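PDB 5U1T: separin from Saccharomyces cerevisiae, which cleaves the MCD1/SCC1 subunit of cohesin as a caspase-like cysteine protease, so triggering chromosome segregation at the onset of anaphase. Local coordinates for residues L1178-A1183 with S1364-F1369; L1187-N1192 with D1223-Q1228; T1217-L1222 with C1575-L1580. All blocks are in the same frame, centred on the assembly; numbering follows the deposited sequence.

Interaction 1: residues L1178-A1183 with S1364-F1369; sequences LSFPEA and SSCHLF
The rings of F1180 and F1369 meet obliquely, their planes turned 52° from each other. Their centroids lie 5.5 Å apart, and the closest atoms are F1180 CE1 and F1369 CE2, 3.7 Å apart. F1180 extends from the first turn of helix 1180-1198 with CG anti to its backbone N (chi1 -171°), which carries the ring across to the loop that follows strand 1353-1362. There its outer end meets S1365 and C1366. The backbone O of S1365 lies at the ring edge, in its plane, 3.6 Å from F1180 CZ, while C1366 SG stands at a slant to the same ring, 3.8 Å from F1180 CZ, in a sulfur-aromatic contact. One turn along the helix, the methyl of A1183 faces the loop, and its CB meets F1369 CZ at 3.6 Å. The helix start itself is fixed by a capping box: S1179 OG accepts from E1182 N, and E1182 OE1 accepts from S1179 N. F1139 stacks on F1180, and W1237 of helix 1209-1237 touches both F1180 and A1183, so the pair belongs to a larger aromatic cluster between helix and sheet. No hydrogen bond joins the two segments; the contact is buried and mainly apolar, held by van der Waals packing of rings, sulfur and methyl, and the slightly positive C-H edge of F1180 probably favours the carbonyl oxygen of S1365.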
ATOM      1  N   LEU A1178      24.923 -43.193  17.642  1.00 78.62           N
ATOM      2  CA  LEU A1178      24.537 -41.975  16.951  1.00 74.36           C
ATOM      3  C   LEU A1178      23.223 -41.394  17.421  1.00 66.33           C
ATOM      4  O   LEU A1178      22.380 -42.076  17.989  1.00 69.69           O
ATOM      5  CB  LEU A1178      24.461 -42.210  15.436  1.00 74.87           C
ATOM      6  CG  LEU A1178      23.910 -43.492  14.802  1.00 68.02           C
ATOM      7  CD1 LEU A1178      22.459 -43.789  15.155  1.00 66.18           C
ATOM      8  CD2 LEU A1178      24.059 -43.341  13.314  1.00 67.40           C
ATOM      9  N   SER A1179      23.064 -40.114  17.146  1.00 63.44           N
ATOM     10  CA  SER A1179      21.864 -39.394  17.501  1.00 62.68           C
ATOM     11  C   SER A1179      20.819 -39.484  16.405  1.00 64.65           C
ATOM     12  O   SER A1179      21.124 -39.826  15.259  1.00 64.05           O
ATOM     13  CB  SER A1179      22.193 -37.930  17.757  1.00 68.59           C
ATOM     14  OG  SER A1179      22.654 -37.323  16.563  1.00 62.17           O
ATOM     15  N   PHE A1180      19.585 -39.150  16.759  1.00 62.15           N
ATOM     16  CA  PHE A1180      18.528 -39.092  15.776  1.00 60.65           C
ATOM     17  C   PHE A1180      18.870 -38.151  14.616  1.00 60.23           C
ATOM     18  O   PHE A1180      18.586 -38.483  13.461  1.00 62.77           O
ATOM     19  CB  PHE A1180      17.210 -38.671  16.417  1.00 57.47           C
ATOM     20  CG  PHE A1180      16.025 -38.809  15.497  1.00 61.34           C
ATOM     21  CD1 PHE A1180      15.375 -40.032  15.359  1.00 61.92           C
ATOM     22  CD2 PHE A1180      15.564 -37.725  14.761  1.00 61.96           C
ATOM     23  CE1 PHE A1180      14.282 -40.166  14.511  1.00 62.38           C
ATOM     24  CE2 PHE A1180      14.475 -37.849  13.917  1.00 63.81           C
ATOM     25  CZ  PHE A1180      13.832 -39.074  13.786  1.00 66.52           C
ATOM     26  N   PRO A1181      19.469 -36.975  14.905  1.00 62.63           N
ATOM     27  CA  PRO A1181      19.768 -36.143  13.729  1.00 59.92           C
ATOM     28  C   PRO A1181      20.916 -36.681  12.891  1.00 59.17           C
ATOM     29  O   PRO A1181      20.925 -36.398  11.699  1.00 65.40           O
ATOM     30  CB  PRO A1181      20.127 -34.777  14.340  1.00 53.69           C
ATOM     31  CG  PRO A1181      19.458 -34.784  15.677  1.00 52.85           C
ATOM     32  CD  PRO A1181      19.593 -36.196  16.155  1.00 56.63           C
ATOM     33  N   GLU A1182      21.838 -37.441  13.481  1.00 59.86           N
ATOM     34  CA  GLU A1182      22.914 -38.060  12.711  1.00 63.16           C
ATOM     35  C   GLU A1182      22.457 -39.245  11.872  1.00 63.82           C
ATOM     36  O   GLU A1182      22.875 -39.403  10.721  1.00 61.56           O
ATOM     37  CB  GLU A1182      24.022 -38.506  13.628  1.00 58.44           C
ATOM     38  CG  GLU A1182      24.772 -37.344  14.148  1.00 67.38           C
ATOM     39  CD  GLU A1182      25.831 -37.738  15.141  1.00 84.39           C
ATOM     40  OE1 GLU A1182      25.628 -38.762  15.873  1.00 79.51           O
ATOM     41  OE2 GLU A1182      26.871 -37.017  15.170  1.00 82.83           O
ATOM     42  N   ALA A1183      21.609 -40.080  12.457  1.00 60.47           N
ATOM     43  CA  ALA A1183      20.990 -41.161  11.712  1.00 60.30           C
ATOM     44  C   ALA A1183      20.198 -40.601  10.533  1.00 59.95           C
ATOM     45  O   ALA A1183      20.228 -41.157   9.429  1.00 62.21           O
ATOM     46  CB  ALA A1183      20.091 -41.981  12.619  1.00 58.37           C
ATOM     47  N   SER A1364       5.773 -37.293  11.345  1.00 57.17           N
ATOM     48  CA  SER A1364       6.402 -36.881  10.096  1.00 58.12           C
ATOM     49  C   SER A1364       7.938 -36.872  10.208  1.00 58.15           C
ATOM     50  O   SER A1364       8.638 -37.217   9.252  1.00 52.57           O
ATOM     51  CB  SER A1364       5.871 -35.496   9.648  1.00 62.55           C
ATOM     52  OG  SER A1364       6.268 -34.424  10.501  1.00 59.34           O
ATOM     53  N   SER A1365       8.468 -36.513  11.375  1.00 56.82           N
ATOM     54  CA  SER A1365       9.913 -36.486  11.528  1.00 53.85           C
ATOM     55  C   SER A1365      10.512 -37.890  11.456  1.00 65.52           C
ATOM     56  O   SER A1365      11.685 -38.042  11.103  1.00 70.09           O
ATOM     57  CB  SER A1365      10.316 -35.818  12.836  1.00 55.08           C
ATOM     58  OG  SER A1365      10.014 -36.639  13.942  1.00 62.06           O
ATOM     59  N   CYS A1366       9.713 -38.912  11.769  1.00 56.73           N
ATOM     60  CA  CYS A1366      10.221 -40.278  11.783  1.00 56.32           C
ATOM     61  C   CYS A1366       9.820 -41.105  10.563  1.00 55.71           C
ATOM     62  O   CYS A1366      10.234 -42.247  10.423  1.00 54.41           O
ATOM     63  CB  CYS A1366       9.748 -41.001  13.048  1.00 58.51           C
ATOM     64  SG  CYS A1366      10.381 -40.330  14.602  1.00 59.40           S
ATOM     65  N   HIS A1367       9.015 -40.526   9.682  1.00 56.26           N
ATOM     66  CA  HIS A1367       8.514 -41.242   8.522  1.00 53.86           C
ATOM     67  C   HIS A1367       9.579 -41.878   7.623  1.00 57.63           C
ATOM     68  O   HIS A1367       9.404 -43.004   7.151  1.00 56.61           O
ATOM     69  CB  HIS A1367       7.675 -40.312   7.681  1.00 55.47           C
ATOM     70  CG  HIS A1367       7.514 -40.774   6.273  1.00 58.46           C
ATOM     71  ND1 HIS A1367       6.458 -41.559   5.867  1.00 54.38           N
ATOM     72  CD2 HIS A1367       8.281 -40.576   5.175  1.00 60.30           C
ATOM     73  CE1 HIS A1367       6.572 -41.811   4.575  1.00 60.10           C
ATOM     74  NE2 HIS A1367       7.671 -41.229   4.132  1.00 59.93           N
ATOM     75  N   LEU A1368      10.670 -41.162   7.370  1.00 54.91           N
ATOM     76  CA  LEU A1368      11.683 -41.641   6.430  1.00 56.57           C
ATOM     77  C   LEU A1368      12.325 -42.951   6.839  1.00 56.18           C
ATOM     78  O   LEU A1368      12.736 -43.716   5.977  1.00 64.86           O
ATOM     79  CB  LEU A1368      12.788 -40.600   6.222  1.00 59.76           C
ATOM     80  CG  LEU A1368      13.724 -40.196   7.373  1.00 66.34           C
ATOM     81  CD1 LEU A1368      15.023 -39.559   6.839  1.00 60.76           C
ATOM     82  CD2 LEU A1368      13.024 -39.252   8.353  1.00 58.79           C
ATOM     83  N   PHE A1369      12.438 -43.217   8.137  1.00 56.64           N
ATOM     84  CA  PHE A1369      13.090 -44.452   8.589  1.00 58.97           C
ATOM     85  C   PHE A1369      12.237 -45.675   8.269  1.00 52.68           C
ATOM     86  O   PHE A1369      11.038 -45.696   8.530  1.00 53.59           O
ATOM     87  CB  PHE A1369      13.397 -44.403  10.093  1.00 55.95           C
ATOM     88  CG  PHE A1369      14.576 -43.543  10.443  1.00 59.17           C
ATOM     89  CD1 PHE A1369      15.873 -44.014  10.275  1.00 51.65           C
ATOM     90  CD2 PHE A1369      14.391 -42.246  10.942  1.00 64.05           C
ATOM     91  CE1 PHE A1369      16.981 -43.208  10.602  1.00 53.16           C
ATOM     92  CE2 PHE A1369      15.495 -41.431  11.265  1.00 58.51           C
ATOM     93  CZ  PHE A1369      16.789 -41.920  11.094  1.00 55.18           C
TER

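Interaction 2: residues L1187-N1192 with D1223-Q1228; sequences LLSIIN and DKRMQQ
Two helices of the protease region, 1180-1198 and 1209-1237, pack here as an antiparallel pair, their local axes 10.0 Å apart and their directions 155° from each other. I1190 faces the partner helix and is flanked by two unlike side chains, R1225 and M1226. Its CG1 branch slides past R1225 in the opposite sense, with CG1 3.3 Å from R1225 NH2, and its CD1 reaches the backbone between R1225 and M1226. The other branch, CG2, anti to the backbone N, turns to M1226 CE at 3.7 Å. M1226 leaves its helix extended and bends only at chi3 (-65°), which brings the methyl among I1190, I1191 and L1187, whose CD1 lies 3.8 Å from M1226 CE. Replacing I1190 by an alanine would probably open a gap between the helices, taking from the M1226 methyl one of its three neighbours and from R1225 the apolar surface it lies along. Along the more exposed border the contact turns polar: R1225 NH2 gives S1189 OG a weak bond of 3.2 Å, bent to 134° and lying at the guanidinium edge. The stronger partner of this arginine is E1193, which forms a salt bridge with its NH1 and also shares a weak bond with S1189 OG. The arrangement is that of an antiparallel helix pair, an apolar seam with a polar border, in the protease region of separase.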
ATOM      1  N   LEU A1187      21.286 -41.506   6.587  1.00 55.94           N
ATOM      2  CA  LEU A1187      20.249 -42.136   5.779  1.00 59.89           C
ATOM      3  C   LEU A1187      19.895 -41.339   4.530  1.00 58.69           C
ATOM      4  O   LEU A1187      19.826 -41.892   3.423  1.00 59.96           O
ATOM      5  CB  LEU A1187      18.989 -42.339   6.622  1.00 57.31           C
ATOM      6  CG  LEU A1187      17.797 -42.959   5.906  1.00 59.44           C
ATOM      7  CD1 LEU A1187      18.069 -44.414   5.580  1.00 54.63           C
ATOM      8  CD2 LEU A1187      16.554 -42.805   6.739  1.00 56.81           C
ATOM      9  N   LEU A1188      19.639 -40.047   4.724  1.00 57.92           N
ATOM     10  CA  LEU A1188      19.331 -39.128   3.638  1.00 57.93           C
ATOM     11  C   LEU A1188      20.453 -39.138   2.606  1.00 58.05           C
ATOM     12  O   LEU A1188      20.203 -39.162   1.396  1.00 55.41           O
ATOM     13  CB  LEU A1188      19.107 -37.712   4.173  1.00 54.39           C
ATOM     14  CG  LEU A1188      17.715 -37.414   4.735  1.00 56.86           C
ATOM     15  CD1 LEU A1188      17.636 -36.003   5.287  1.00 43.91           C
ATOM     16  CD2 LEU A1188      16.651 -37.639   3.684  1.00 47.90           C
ATOM     17  N   SER A1189      21.688 -39.138   3.088  1.00 54.32           N
ATOM     18  CA  SER A1189      22.829 -39.251   2.207  1.00 54.75           C
ATOM     19  C   SER A1189      22.744 -40.539   1.364  1.00 64.99           C
ATOM     20  O   SER A1189      22.870 -40.480   0.142  1.00 66.04           O
ATOM     21  CB  SER A1189      24.122 -39.208   3.013  1.00 57.53           C
ATOM     22  OG  SER A1189      25.163 -39.881   2.321  1.00 70.13           O
ATOM     23  N   ILE A1190      22.510 -41.681   2.021  1.00 60.74           N
ATOM     24  CA  ILE A1190      22.318 -42.967   1.353  1.00 59.76           C
ATOM     25  C   ILE A1190      21.160 -42.931   0.366  1.00 63.48           C
ATOM     26  O   ILE A1190      21.320 -43.304  -0.798  1.00 66.35           O
ATOM     27  CB  ILE A1190      22.047 -44.106   2.367  1.00 62.36           C
ATOM     28  CG1 ILE A1190      23.294 -44.394   3.220  1.00 61.78           C
ATOM     29  CG2 ILE A1190      21.589 -45.365   1.645  1.00 52.35           C
ATOM     30  CD1 ILE A1190      23.007 -45.178   4.482  1.00 56.79           C
ATOM     31  N   ILE A1191      19.995 -42.489   0.839  1.00 58.92           N
ATOM     32  CA  ILE A1191      18.806 -42.377  -0.001  1.00 61.46           C
ATOM     33  C   ILE A1191      18.999 -41.468  -1.230  1.00 64.86           C
ATOM     34  O   ILE A1191      18.690 -41.868  -2.361  1.00 58.21           O
ATOM     35  CB  ILE A1191      17.609 -41.863   0.807  1.00 56.31           C
ATOM     36  CG1 ILE A1191      17.067 -42.974   1.696  1.00 53.99           C
ATOM     37  CG2 ILE A1191      16.506 -41.378  -0.120  1.00 53.71           C
ATOM     38  CD1 ILE A1191      16.032 -42.499   2.664  1.00 58.58           C
ATOM     39  N   ASN A1192      19.506 -40.254  -1.019  1.00 65.21           N
ATOM     40  CA  ASN A1192      19.739 -39.340  -2.137  1.00 60.76           C
ATOM     41  C   ASN A1192      20.789 -39.868  -3.119  1.00 62.67           C
ATOM     42  O   ASN A1192      20.784 -39.483  -4.270  1.00 69.16           O
ATOM     43  CB  ASN A1192      20.147 -37.954  -1.623  1.00 56.88           C
ATOM     44  CG  ASN A1192      19.030 -37.269  -0.865  1.00 60.28           C
ATOM     45  OD1 ASN A1192      17.857 -37.356  -1.244  1.00 66.18           O
ATOM     46  ND2 ASN A1192      19.381 -36.592   0.217  1.00 62.47           N
ATOM     47  N   ASP A1223      23.478 -50.429  -0.340  1.00 66.03           N
ATOM     48  CA  ASP A1223      22.627 -51.372   0.374  1.00 66.85           C
ATOM     49  C   ASP A1223      23.271 -51.771   1.702  1.00 67.03           C
ATOM     50  O   ASP A1223      22.578 -51.869   2.708  1.00 67.05           O
ATOM     51  CB  ASP A1223      22.339 -52.608  -0.491  1.00 65.53           C
ATOM     52  CG  ASP A1223      21.304 -53.548   0.133  1.00 69.11           C
ATOM     53  OD1 ASP A1223      20.092 -53.259   0.045  1.00 62.78           O
ATOM     54  OD2 ASP A1223      21.702 -54.598   0.690  1.00 73.44           O
ATOM     55  N   LYS A1224      24.590 -51.972   1.715  1.00 65.52           N
ATOM     56  CA  LYS A1224      25.266 -52.380   2.948  1.00 68.72           C
ATOM     57  C   LYS A1224      25.323 -51.232   3.943  1.00 73.42           C
ATOM     58  O   LYS A1224      25.182 -51.451   5.155  1.00 73.08           O
ATOM     59  CB  LYS A1224      26.688 -52.894   2.693  1.00 71.89           C
ATOM     60  CG  LYS A1224      27.384 -53.432   3.963  1.00 73.82           C
ATOM     61  CD  LYS A1224      28.804 -53.936   3.660  1.00 84.98           C
ATOM     62  CE  LYS A1224      29.447 -54.706   4.844  1.00 93.49           C
ATOM     63  NZ  LYS A1224      30.324 -55.908   4.445  1.00 90.66           N
ATOM     64  N   ARG A1225      25.549 -50.019   3.438  1.00 68.01           N
ATOM     65  CA  ARG A1225      25.563 -48.843   4.289  1.00 60.95           C
ATOM     66  C   ARG A1225      24.227 -48.696   5.009  1.00 65.28           C
ATOM     67  O   ARG A1225      24.198 -48.391   6.204  1.00 62.63           O
ATOM     68  CB  ARG A1225      25.877 -47.599   3.478  1.00 61.28           C
ATOM     69  CG  ARG A1225      27.313 -47.516   3.035  1.00 61.99           C
ATOM     70  CD  ARG A1225      27.540 -46.296   2.143  1.00 66.80           C
ATOM     71  NE  ARG A1225      26.857 -45.090   2.618  1.00 68.63           N
ATOM     72  CZ  ARG A1225      26.803 -43.943   1.937  1.00 69.33           C
ATOM     73  NH1 ARG A1225      27.391 -43.837   0.751  1.00 64.78           N
ATOM     74  NH2 ARG A1225      26.162 -42.890   2.439  1.00 70.52           N
ATOM     75  N   MET A1226      23.124 -48.939   4.298  1.00 66.86           N
ATOM     76  CA  MET A1226      21.810 -48.817   4.927  1.00 66.27           C
ATOM     77  C   MET A1226      21.528 -49.926   5.938  1.00 65.60           C
ATOM     78  O   MET A1226      20.992 -49.671   7.023  1.00 65.66           O
ATOM     79  CB  MET A1226      20.690 -48.802   3.902  1.00 58.06           C
ATOM     80  CG  MET A1226      19.358 -48.592   4.592  1.00 57.38           C
ATOM     81  SD  MET A1226      17.962 -48.367   3.505  1.00 70.20           S
ATOM     82  CE  MET A1226      18.399 -46.812   2.711  1.00 60.66           C
ATOM     83  N   GLN A1227      21.870 -51.155   5.577  1.00 63.30           N
ATOM     84  CA  GLN A1227      21.766 -52.266   6.507  1.00 64.95           C
ATOM     85  C   GLN A1227      22.545 -51.999   7.798  1.00 61.98           C
ATOM     86  O   GLN A1227      22.073 -52.296   8.892  1.00 61.27           O
ATOM     87  CB  GLN A1227      22.281 -53.550   5.868  1.00 69.80           C
ATOM     88  CG  GLN A1227      22.461 -54.689   6.871  1.00 70.37           C
ATOM     89  CD  GLN A1227      22.971 -55.963   6.237  1.00 69.55           C
ATOM     90  OE1 GLN A1227      23.966 -55.958   5.504  1.00 72.35           O
ATOM     91  NE2 GLN A1227      22.285 -57.074   6.511  1.00 72.12           N
ATOM     92  N   GLN A1228      23.739 -51.435   7.656  1.00 62.48           N
ATOM     93  CA  GLN A1228      24.579 -51.153   8.800  1.00 63.05           C
ATOM     94  C   GLN A1228      23.948 -50.087   9.682  1.00 63.44           C
ATOM     95  O   GLN A1228      23.958 -50.210  10.899  1.00 67.06           O
ATOM     96  CB  GLN A1228      25.971 -50.729   8.347  1.00 57.34           C
ATOM     97  CG  GLN A1228      26.948 -51.885   8.246  1.00 60.12           C
ATOM     98  CD  GLN A1228      28.142 -51.562   7.358  1.00 75.59           C
ATOM     99  OE1 GLN A1228      28.257 -50.445   6.823  1.00 74.33           O
ATOM    100  NE2 GLN A1228      29.029 -52.541   7.175  1.00 74.47           N
TER

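Interaction 3: residues T1217-L1222 with C1575-L1580; sequences TTRYDL and CHLRYL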
ATOM      1  N   THR A1217      28.396 -52.083  -8.123  1.00 72.47           N
ATOM      2  CA  THR A1217      29.240 -51.941  -6.958  1.00 72.52           C
ATOM      3  C   THR A1217      28.652 -50.897  -6.043  1.00 78.92           C
ATOM      4  O   THR A1217      28.531 -51.122  -4.833  1.00 79.47           O
ATOM      5  CB  THR A1217      30.654 -51.540  -7.337  1.00 72.54           C
ATOM      6  OG1 THR A1217      31.307 -52.662  -7.942  1.00 79.80           O
ATOM      7  CG2 THR A1217      31.424 -51.104  -6.105  1.00 70.10           C
ATOM      8  N   THR A1218      28.273 -49.766  -6.638  1.00 74.05           N
ATOM      9  CA  THR A1218      27.743 -48.632  -5.894  1.00 71.39           C
ATOM     10  C   THR A1218      26.428 -48.956  -5.182  1.00 70.69           C
ATOM     11  O   THR A1218      26.250 -48.564  -4.029  1.00 67.27           O
ATOM     12  CB  THR A1218      27.537 -47.394  -6.823  1.00 69.54           C
ATOM     13  OG1 THR A1218      28.811 -46.828  -7.171  1.00 64.31           O
ATOM     14  CG2 THR A1218      26.687 -46.325  -6.142  1.00 63.34           C
ATOM     15  N   ARG A1219      25.513 -49.661  -5.850  1.00 70.30           N
ATOM     16  CA  ARG A1219      24.221 -49.969  -5.235  1.00 68.52           C
ATOM     17  C   ARG A1219      24.344 -51.060  -4.165  1.00 73.13           C
ATOM     18  O   ARG A1219      23.688 -50.987  -3.123  1.00 76.79           O
ATOM     19  CB  ARG A1219      23.190 -50.375  -6.286  1.00 64.95           C
ATOM     20  CG  ARG A1219      22.903 -49.299  -7.307  1.00 68.80           C
ATOM     21  CD  ARG A1219      21.520 -49.442  -7.878  1.00 61.43           C
ATOM     22  NE  ARG A1219      20.538 -48.719  -7.082  1.00 63.56           N
ATOM     23  CZ  ARG A1219      19.529 -49.300  -6.449  1.00 66.83           C
ATOM     24  NH1 ARG A1219      19.385 -50.609  -6.529  1.00 67.87           N
ATOM     25  NH2 ARG A1219      18.664 -48.576  -5.741  1.00 65.93           N
ATOM     26  N   TYR A1220      25.176 -52.067  -4.402  1.00 75.68           N
ATOM     27  CA  TYR A1220      25.413 -53.086  -3.378  1.00 75.55           C
ATOM     28  C   TYR A1220      26.076 -52.439  -2.156  1.00 74.81           C
ATOM     29  O   TYR A1220      25.889 -52.869  -1.014  1.00 74.03           O
ATOM     30  CB  TYR A1220      26.276 -54.230  -3.925  1.00 76.75           C
ATOM     31  CG  TYR A1220      25.489 -55.440  -4.402  1.00 79.63           C
ATOM     32  CD1 TYR A1220      25.025 -55.528  -5.713  1.00 75.55           C
ATOM     33  CD2 TYR A1220      25.231 -56.520  -3.539  1.00 85.95           C
ATOM     34  CE1 TYR A1220      24.315 -56.660  -6.165  1.00 77.59           C
ATOM     35  CE2 TYR A1220      24.519 -57.661  -3.981  1.00 91.62           C
ATOM     36  CZ  TYR A1220      24.056 -57.717  -5.306  1.00 82.46           C
ATOM     37  OH  TYR A1220      23.347 -58.832  -5.749  1.00 81.01           O
ATOM     38  N   ASP A1221      26.838 -51.385  -2.410  1.00 73.68           N
ATOM     39  CA  ASP A1221      27.523 -50.658  -1.358  1.00 66.51           C
ATOM     40  C   ASP A1221      26.581 -49.763  -0.573  1.00 67.91           C
ATOM     41  O   ASP A1221      26.687 -49.618   0.644  1.00 70.72           O
ATOM     42  CB  ASP A1221      28.629 -49.820  -1.957  1.00 68.04           C
ATOM     43  CG  ASP A1221      29.675 -49.492  -0.963  1.00 76.00           C
ATOM     44  OD1 ASP A1221      29.513 -48.488  -0.236  1.00 80.09           O
ATOM     45  OD2 ASP A1221      30.647 -50.270  -0.890  1.00 84.61           O
ATOM     46  N   LEU A1222      25.671 -49.139  -1.300  1.00 71.62           N
ATOM     47  CA  LEU A1222      24.632 -48.331  -0.703  1.00 70.91           C
ATOM     48  C   LEU A1222      23.716 -49.210   0.134  1.00 65.37           C
ATOM     49  O   LEU A1222      23.249 -48.795   1.193  1.00 66.46           O
ATOM     50  CB  LEU A1222      23.846 -47.593  -1.793  1.00 67.76           C
ATOM     51  CG  LEU A1222      24.528 -46.351  -2.353  1.00 66.43           C
ATOM     52  CD1 LEU A1222      23.831 -45.850  -3.624  1.00 64.37           C
ATOM     53  CD2 LEU A1222      24.543 -45.272  -1.280  1.00 67.99           C
ATOM     54  N   CYS A1575      13.705 -59.531  -3.109  1.00 72.18           N
ATOM     55  CA  CYS A1575      14.565 -58.553  -3.734  1.00 73.02           C
ATOM     56  C   CYS A1575      16.016 -58.901  -3.572  1.00 72.52           C
ATOM     57  O   CYS A1575      16.412 -59.379  -2.544  1.00 76.54           O
ATOM     58  CB  CYS A1575      14.320 -57.188  -3.122  1.00 72.65           C
ATOM     59  SG  CYS A1575      12.689 -56.500  -3.386  1.00 72.99           S
ATOM     60  N   HIS A1576      16.815 -58.659  -4.592  1.00 70.26           N
ATOM     61  CA  HIS A1576      18.233 -58.942  -4.503  1.00 75.02           C
ATOM     62  C   HIS A1576      18.890 -57.943  -3.592  1.00 78.23           C
ATOM     63  O   HIS A1576      19.777 -58.282  -2.842  1.00 78.19           O
ATOM     64  CB  HIS A1576      18.890 -58.867  -5.863  1.00 79.39           C
ATOM     65  CG  HIS A1576      18.981 -60.183  -6.555  1.00 91.13           C
ATOM     66  ND1 HIS A1576      19.417 -60.309  -7.853  1.00 88.23           N
ATOM     67  CD2 HIS A1576      18.695 -61.431  -6.129  1.00 87.02           C
ATOM     68  CE1 HIS A1576      19.398 -61.579  -8.195  1.00 89.53           C
ATOM     69  NE2 HIS A1576      18.965 -62.281  -7.166  1.00 92.01           N
ATOM     70  N   LEU A1577      18.497 -56.687  -3.697  1.00 76.72           N
ATOM     71  CA  LEU A1577      19.028 -55.688  -2.810  1.00 71.00           C
ATOM     72  C   LEU A1577      17.987 -55.660  -1.745  1.00 70.94           C
ATOM     73  O   LEU A1577      16.915 -55.146  -1.924  1.00 67.46           O
ATOM     74  CB  LEU A1577      19.181 -54.357  -3.498  1.00 70.45           C
ATOM     75  CG  LEU A1577      20.385 -54.390  -4.422  1.00 70.20           C
ATOM     76  CD1 LEU A1577      20.895 -53.005  -4.700  1.00 66.99           C
ATOM     77  CD2 LEU A1577      21.486 -55.217  -3.815  1.00 74.62           C
ATOM     78  N   ARG A1578      18.288 -56.277  -0.623  1.00 75.56           N
ATOM     79  CA  ARG A1578      17.318 -56.371   0.441  1.00 71.72           C
ATOM     80  C   ARG A1578      16.964 -55.091   1.146  1.00 69.22           C
ATOM     81  O   ARG A1578      15.923 -55.018   1.745  1.00 66.90           O
ATOM     82  CB  ARG A1578      17.706 -57.445   1.437  1.00 71.26           C
ATOM     83  CG  ARG A1578      17.641 -58.838   0.844  1.00 87.29           C
ATOM     84  CD  ARG A1578      17.983 -59.906   1.862  1.00 97.30           C
ATOM     85  NE  ARG A1578      17.987 -61.232   1.268  1.00102.44           N
ATOM     86  CZ  ARG A1578      18.366 -62.325   1.909  1.00113.43           C
ATOM     87  NH1 ARG A1578      18.344 -63.492   1.295  1.00113.16           N
ATOM     88  NH2 ARG A1578      18.767 -62.248   3.164  1.00118.44           N
ATOM     89  N   TYR A1579      17.817 -54.086   1.097  1.00 63.75           N
ATOM     90  CA  TYR A1579      17.450 -52.840   1.758  1.00 66.85           C
ATOM     91  C   TYR A1579      17.120 -51.723   0.771  1.00 64.07           C
ATOM     92  O   TYR A1579      16.031 -51.177   0.847  1.00 63.65           O
ATOM     93  CB  TYR A1579      18.554 -52.397   2.732  1.00 67.07           C
ATOM     94  CG  TYR A1579      18.790 -53.434   3.795  1.00 69.53           C
ATOM     95  CD1 TYR A1579      19.655 -54.492   3.565  1.00 73.75           C
ATOM     96  CD2 TYR A1579      18.099 -53.399   5.004  1.00 66.88           C
ATOM     97  CE1 TYR A1579      19.844 -55.466   4.506  1.00 72.79           C
ATOM     98  CE2 TYR A1579      18.290 -54.370   5.961  1.00 68.83           C
ATOM     99  CZ  TYR A1579      19.172 -55.397   5.709  1.00 74.66           C
ATOM    100  OH  TYR A1579      19.399 -56.388   6.643  1.00 77.16           O
ATOM    101  N   LEU A1580      18.031 -51.382  -0.142  1.00 61.40           N
ATOM    102  CA  LEU A1580      17.761 -50.296  -1.101  1.00 67.91           C
ATOM    103  C   LEU A1580      16.418 -50.474  -1.822  1.00 65.99           C
ATOM    104  O   LEU A1580      15.724 -49.498  -2.088  1.00 62.45           O
ATOM    105  CB  LEU A1580      18.879 -50.166  -2.144  1.00 59.91           C
ATOM    106  CG  LEU A1580      20.190 -49.463  -1.775  1.00 66.07           C
ATOM    107  CD1 LEU A1580      21.008 -49.167  -3.019  1.00 60.89           C
ATOM    108  CD2 LEU A1580      19.970 -48.193  -0.948  1.00 62.70           C
TER
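L1580, L1577 and R1219 bury the most surface where helix 1209-1237 meets the loop leading to strand 1585-1589. The CB of L1580 is directed toward the helix, and its CD1 methyl does most of the touching. L1580 CD1 sits 3.2 Å from R1219 O and 3.5 Å from L1222 CB, while it also lies over one face of the R1219 guanidinium, 3.6 Å above the plane and offset toward the rim. R1219 reaches this position through a bend at chi3 (89°), which folds the chain so that the flat group comes to rest beside the leucines. L1577 crosses the arginine at about a right angle, its CD1 lying 3.4 Å from R1219 NH1. NH2 and NE of the same arginine bond to helix 1180-1198, to S1194 OG and T1197 OG1; the guanidinium is thus held by hydrogen bonds in addition to its packing against L1580. The contact belongs to the caspase-like protease part of separase, and R1219 lies about 8 Å, side chain to side chain, from C1497, the probable catalytic cysteine. On the other branch of L1577, CD2 stands almost exactly over the centre of the Y1220 ring, 3.7 Å from the centroid and 4° off the normal, a CH-pi contact. The backbone N atoms of H1576 and L1577 are bonded to the carboxylate of D1536, which fixes the loop from the side of helix 1534-1548.

Two helices tie the three contacts together: interactions 1 and 2 share helix 1180-1198, while 2 and 3 share helix 1209-1237. Interaction 2 lies in the middle, its centre 13 Å from that of interaction 1 and 9 Å from that of interaction 3; the outer two are 21 Å apart and do not touch. Between 1 and 2, L1368 and F1369 pack on L1187. Between 2 and 3, D1223 OD1 probably accepts from the backbone N of both Y1579 and L1580. In sequence, both segments of interaction 2 fall between those of interaction 1, whereas interaction 3 crosses both. The helix pair thereby joins two loops of the protease region far apart in the sequence, 1364-1369 and 1575-1580.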